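Hypothetical leucine rich repeat protein (Pseudoflavonifractor capillosus, PDB 4OJU) is of unknown function, but its BspA-type leucine-rich repeats suggest protein binding, and the full-length protein also carries S-layer homology domains. Local coordinates at residues T69-P74 and N89-V94; I78-L83 and L106-C111. All coordinates share one frame; numbering follows the deposited sequence.

Contact 1: T69-P74 and N89-V94; sequences TGVTVP and NSLSDV
Thr69 to Val71 pair with Ser90 to Val94 in parallel, with Gly70 bridging Asp93 and Val71 bridging Val94. The backbone bonds come first. Ser92 N donates to Thr69 O over 3.0 Å, and the bond is almost straight, 176° at the hydrogen. The donor stands above the carbonyl plane, 40° out of it. Asp93 N adds a weak, longer bond to the same Thr69 oxygen. Val71 N then reaches Asp93 O at 2.9 Å. Two CA-H...O contacts supplement these: Thr69 CA lies 3.3 Å from Ser90 O, and Gly70 CA lies 3.1 Å from Asp93 O.

Apolar groups fill the inner side. Val71 and Val94 lie side by side and point the same way; Val71 CG1 meets Val94 CG2 at 4.0 Å. With chi1 at 62°, Val71 CG1 sits between the backbone N and carbonyl carbon and is the methyl that meets both Val94 and Leu91. Leu91 also brings CD1 over the bare Gly70 CA at 3.7 Å. At the outer end, Thr69 CG2 rests on Ser90 CB, while Thr69 OG1 bonds to Thr37 OG1.

Strand 38-40 lies along the other edge of strand 70-72, completing a three-stranded parallel sheet. Such stacking of short parallel strands, here 70-72 and 93-95 of the repeat region, is characteristic of leucine-rich repeat solenoids, in this case of the BspA type.

Contact 2: I78-L83 and L106-C111; sequences ISIGRL and LAFASC
Leu83 and Leu106 lie side by side and point the same way. Leu83 CD2 presses on Leu106 CB at 3.6 Å and also comes near Leu106 CD1. Both leucines place CG anti to the carbonyl carbon (chi1 -67° and -55°). These similar torsions, on matching backbone conformations, are consistent with their shared course. The backbones also meet closely. Leu83 CA points its hydrogen at Leu106 O, 3.3 Å from carbon to oxygen and 153° at the hydrogen. Ala107 CB packs beside this pair, 3.6 Å from Gly81 O and 3.8 Å from Ile80 CG2. Ile80 sends its other branch to the aromatic ring: Ile80 CD1 comes to Phe108 CZ at 4.3 Å, at the ring edge and near its plane.

Hydrogen bonds and a ring contact position this first shell. Ala109 N donates to Leu106 O at 3.1 Å, so the same oxygen that receives the Leu83 CA-H also closes a turn in 106-111. Ser133 OG bonds to both Phe108 O and Cys111 N, Asn104 ND2 holds Ile80 O, and the Phe108 ring meets that of Phe85 with nearly parallel planes.

Farther out, Arg82 forms salt bridges with Glu60 and with Glu105, a residue seen to bind magnesium, though no metal is bound to this chain, and it meets Glu65 and Tyr87 of the second subunit through a salt bridge and a cation-pi contact.

No conventional hydrogen bond joins the two segments. Between 78-83 and 106-111 themselves, apolar fit and a CA-H...O contact do the holding; the strand pairing of Ile80 with Tyr102 next to them supplies backbone bonds between the coils. The charged interactions gather round Arg82, where the second subunit approaches.

Both contacts join successive coils of the same leucine-rich repeat region, and their segments alternate along the chain. Contact 1 is partly buried and links two strands of a parallel sheet. Backbone hydrogen bonds dominate it, and no other subunit touches its segments. Contact 2 is buried and joins the end of strand 79-80 to a loop. It relies on packing of Ile, Leu, Ala and Phe side chains, and its outer end meets the second subunit. The two share one interior: Val94 CG1 packs against Phe108 CE1 at 3.8 Å, and Val73 CG1 lies near Ile80 CD1. Asn89 OD1 takes a weak hydrogen bond from Asp112 N, just past 106-111.

Contact 1: T69-P74 and N89-V94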
# COMPACT_ATOMS: atom_id res chain seq x y z
N THR A 69 18.33 -12.88 7.19
CA THR A 69 18.27 -11.62 7.94
C THR A 69 18.96 -10.51 7.16
O THR A 69 18.69 -9.34 7.37
CB THR A 69 18.91 -11.79 9.32
OG1 THR A 69 20.21 -12.36 9.16
CG2 THR A 69 18.06 -12.65 10.26
N GLY A 70 19.87 -10.90 6.28
CA GLY A 70 20.63 -9.97 5.47
C GLY A 70 21.10 -10.59 4.18
O GLY A 70 21.17 -11.82 4.07
N VAL A 71 21.40 -9.76 3.19
CA VAL A 71 21.87 -10.24 1.91
C VAL A 71 22.79 -9.22 1.25
O VAL A 71 22.51 -8.02 1.28
CB VAL A 71 20.70 -10.65 0.95
CG1 VAL A 71 19.77 -9.47 0.62
CG2 VAL A 71 21.22 -11.32 -0.34
N THR A 72 23.88 -9.72 0.64
CA THR A 72 24.74 -8.95 -0.23
C THR A 72 24.51 -9.49 -1.63
O THR A 72 24.73 -10.67 -1.87
CB THR A 72 26.21 -8.99 0.17
OG1 THR A 72 26.34 -8.34 1.42
CG2 THR A 72 27.10 -8.27 -0.84
N VAL A 73 24.02 -8.64 -2.52
CA VAL A 73 23.83 -8.94 -3.93
C VAL A 73 25.11 -8.42 -4.60
O VAL A 73 25.38 -7.22 -4.53
CB VAL A 73 22.53 -8.30 -4.47
CG1 VAL A 73 22.35 -8.60 -5.96
CG2 VAL A 73 21.31 -8.77 -3.68
N PRO A 74 25.99 -9.30 -5.12
CA PRO A 74 27.31 -8.84 -5.60
C PRO A 74 27.23 -8.01 -6.87
O PRO A 74 26.22 -8.08 -7.57
CB PRO A 74 28.07 -10.14 -5.82
CG PRO A 74 27.00 -11.12 -6.18
CD PRO A 74 25.86 -10.76 -5.26
N ASN A 89 10.48 -12.56 6.10
CA ASN A 89 10.06 -11.77 7.23
C ASN A 89 11.13 -11.43 8.24
O ASN A 89 10.87 -10.59 9.09
CB ASN A 89 8.82 -12.37 7.88
CG ASN A 89 7.57 -11.92 7.14
OD1 ASN A 89 7.51 -10.86 6.44
ND2 ASN A 89 6.54 -12.73 7.26
N SER A 90 12.36 -11.94 8.07
CA SER A 90 13.44 -11.54 8.97
C SER A 90 14.46 -10.68 8.22
O SER A 90 15.42 -10.24 8.81
CB SER A 90 14.14 -12.76 9.58
OG SER A 90 13.20 -13.52 10.31
N LEU A 91 14.23 -10.42 6.94
CA LEU A 91 15.19 -9.67 6.12
C LEU A 91 15.15 -8.19 6.46
O LEU A 91 14.14 -7.52 6.25
CB LEU A 91 14.92 -9.92 4.62
CG LEU A 91 15.86 -9.24 3.61
CD1 LEU A 91 17.34 -9.62 3.84
CD2 LEU A 91 15.45 -9.57 2.19
N SER A 92 16.27 -7.66 7.01
CA SER A 92 16.31 -6.25 7.37
C SER A 92 17.47 -5.50 6.70
O SER A 92 17.47 -4.27 6.72
CB SER A 92 16.41 -6.08 8.88
OG SER A 92 17.58 -6.71 9.39
N ASP A 93 18.46 -6.22 6.15
CA ASP A 93 19.65 -5.56 5.61
C ASP A 93 19.94 -6.05 4.21
O ASP A 93 20.32 -7.20 4.02
CB ASP A 93 20.84 -5.82 6.56
CG ASP A 93 22.18 -5.19 6.18
OD1 ASP A 93 22.19 -4.21 5.40
OD2 ASP A 93 23.22 -5.65 6.72
N VAL A 94 19.75 -5.17 3.24
CA VAL A 94 19.96 -5.51 1.84
C VAL A 94 21.09 -4.63 1.29
O VAL A 94 20.97 -3.40 1.31
CB VAL A 94 18.65 -5.38 1.00
CG1 VAL A 94 18.91 -5.68 -0.47
CG2 VAL A 94 17.56 -6.29 1.54

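Contact 2: I78-L83 and L106-C111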
# COMPACT_ATOMS: atom_id res chain seq x y z
N ILE A 78 23.00 -8.00 -12.57
CA ILE A 78 22.38 -7.00 -13.45
C ILE A 78 20.88 -6.89 -13.14
O ILE A 78 20.30 -5.81 -13.25
CB ILE A 78 22.62 -7.38 -14.94
CG1 ILE A 78 24.12 -7.52 -15.28
CG2 ILE A 78 21.90 -6.44 -15.94
CD1 ILE A 78 25.01 -6.37 -14.88
N SER A 79 20.25 -8.01 -12.76
CA SER A 79 18.81 -7.99 -12.49
C SER A 79 18.42 -8.89 -11.34
O SER A 79 19.01 -9.95 -11.12
CB SER A 79 18.04 -8.36 -13.76
OG SER A 79 17.92 -9.75 -13.99
N ILE A 80 17.40 -8.45 -10.60
CA ILE A 80 16.81 -9.21 -9.49
C ILE A 80 15.43 -9.57 -9.97
O ILE A 80 14.66 -8.67 -10.33
CB ILE A 80 16.83 -8.43 -8.16
CG1 ILE A 80 18.30 -8.24 -7.69
CG2 ILE A 80 16.00 -9.15 -7.08
CD1 ILE A 80 18.47 -7.24 -6.58
N GLY A 81 15.14 -10.87 -10.02
CA GLY A 81 13.91 -11.42 -10.56
C GLY A 81 12.68 -11.18 -9.72
O GLY A 81 12.74 -10.73 -8.57
N ARG A 82 11.55 -11.54 -10.31
CA ARG A 82 10.23 -11.41 -9.71
C ARG A 82 10.15 -12.19 -8.38
O ARG A 82 10.55 -13.34 -8.34
CB ARG A 82 9.18 -11.93 -10.71
CG ARG A 82 7.77 -11.97 -10.16
CD ARG A 82 6.78 -12.45 -11.21
NE ARG A 82 5.44 -12.53 -10.63
CZ ARG A 82 4.91 -13.64 -10.12
NH1 ARG A 82 5.58 -14.78 -10.15
NH2 ARG A 82 3.69 -13.61 -9.59
N LEU A 83 9.67 -11.55 -7.30
CA LEU A 83 9.53 -12.20 -5.98
C LEU A 83 10.83 -12.85 -5.49
O LEU A 83 10.76 -13.75 -4.68
CB LEU A 83 8.40 -13.27 -6.05
CG LEU A 83 6.99 -12.76 -6.27
CD1 LEU A 83 6.04 -13.88 -6.66
CD2 LEU A 83 6.46 -12.11 -5.00
N LEU A 106 7.79 -7.05 -7.39
CA LEU A 106 7.63 -7.66 -6.09
C LEU A 106 8.91 -8.36 -5.56
O LEU A 106 8.81 -9.25 -4.71
CB LEU A 106 6.46 -8.66 -6.16
CG LEU A 106 5.11 -8.14 -6.65
CD1 LEU A 106 4.13 -9.31 -6.88
CD2 LEU A 106 4.54 -7.19 -5.64
N ALA A 107 10.09 -7.96 -6.03
CA ALA A 107 11.37 -8.59 -5.64
C ALA A 107 11.60 -8.53 -4.11
O ALA A 107 12.17 -9.46 -3.56
CB ALA A 107 12.53 -7.92 -6.36
N PHE A 108 11.11 -7.47 -3.44
CA PHE A 108 11.25 -7.36 -1.98
C PHE A 108 9.86 -7.20 -1.38
O PHE A 108 9.65 -6.41 -0.46
CB PHE A 108 12.18 -6.17 -1.61
CG PHE A 108 13.60 -6.38 -2.06
CD1 PHE A 108 14.48 -7.14 -1.30
CD2 PHE A 108 14.04 -5.87 -3.28
CE1 PHE A 108 15.80 -7.35 -1.73
CE2 PHE A 108 15.35 -6.09 -3.71
CZ PHE A 108 16.21 -6.86 -2.95
N ALA A 109 8.89 -7.95 -1.91
CA ALA A 109 7.50 -7.84 -1.47
C ALA A 109 7.22 -8.53 -0.15
O ALA A 109 7.79 -9.58 0.13
CB ALA A 109 6.56 -8.40 -2.53
N SER A 110 6.32 -7.94 0.65
CA SER A 110 5.90 -8.49 1.95
C SER A 110 7.10 -8.93 2.85
O SER A 110 7.11 -10.04 3.39
CB SER A 110 4.94 -9.67 1.71
OG SER A 110 4.38 -10.20 2.90
N CYS A 111 8.12 -8.05 2.95
CA CYS A 111 9.31 -8.20 3.80
C CYS A 111 9.10 -7.22 4.93
O CYS A 111 9.52 -6.07 4.86
CB CYS A 111 10.59 -7.89 3.02
SG CYS A 111 11.03 -9.14 1.79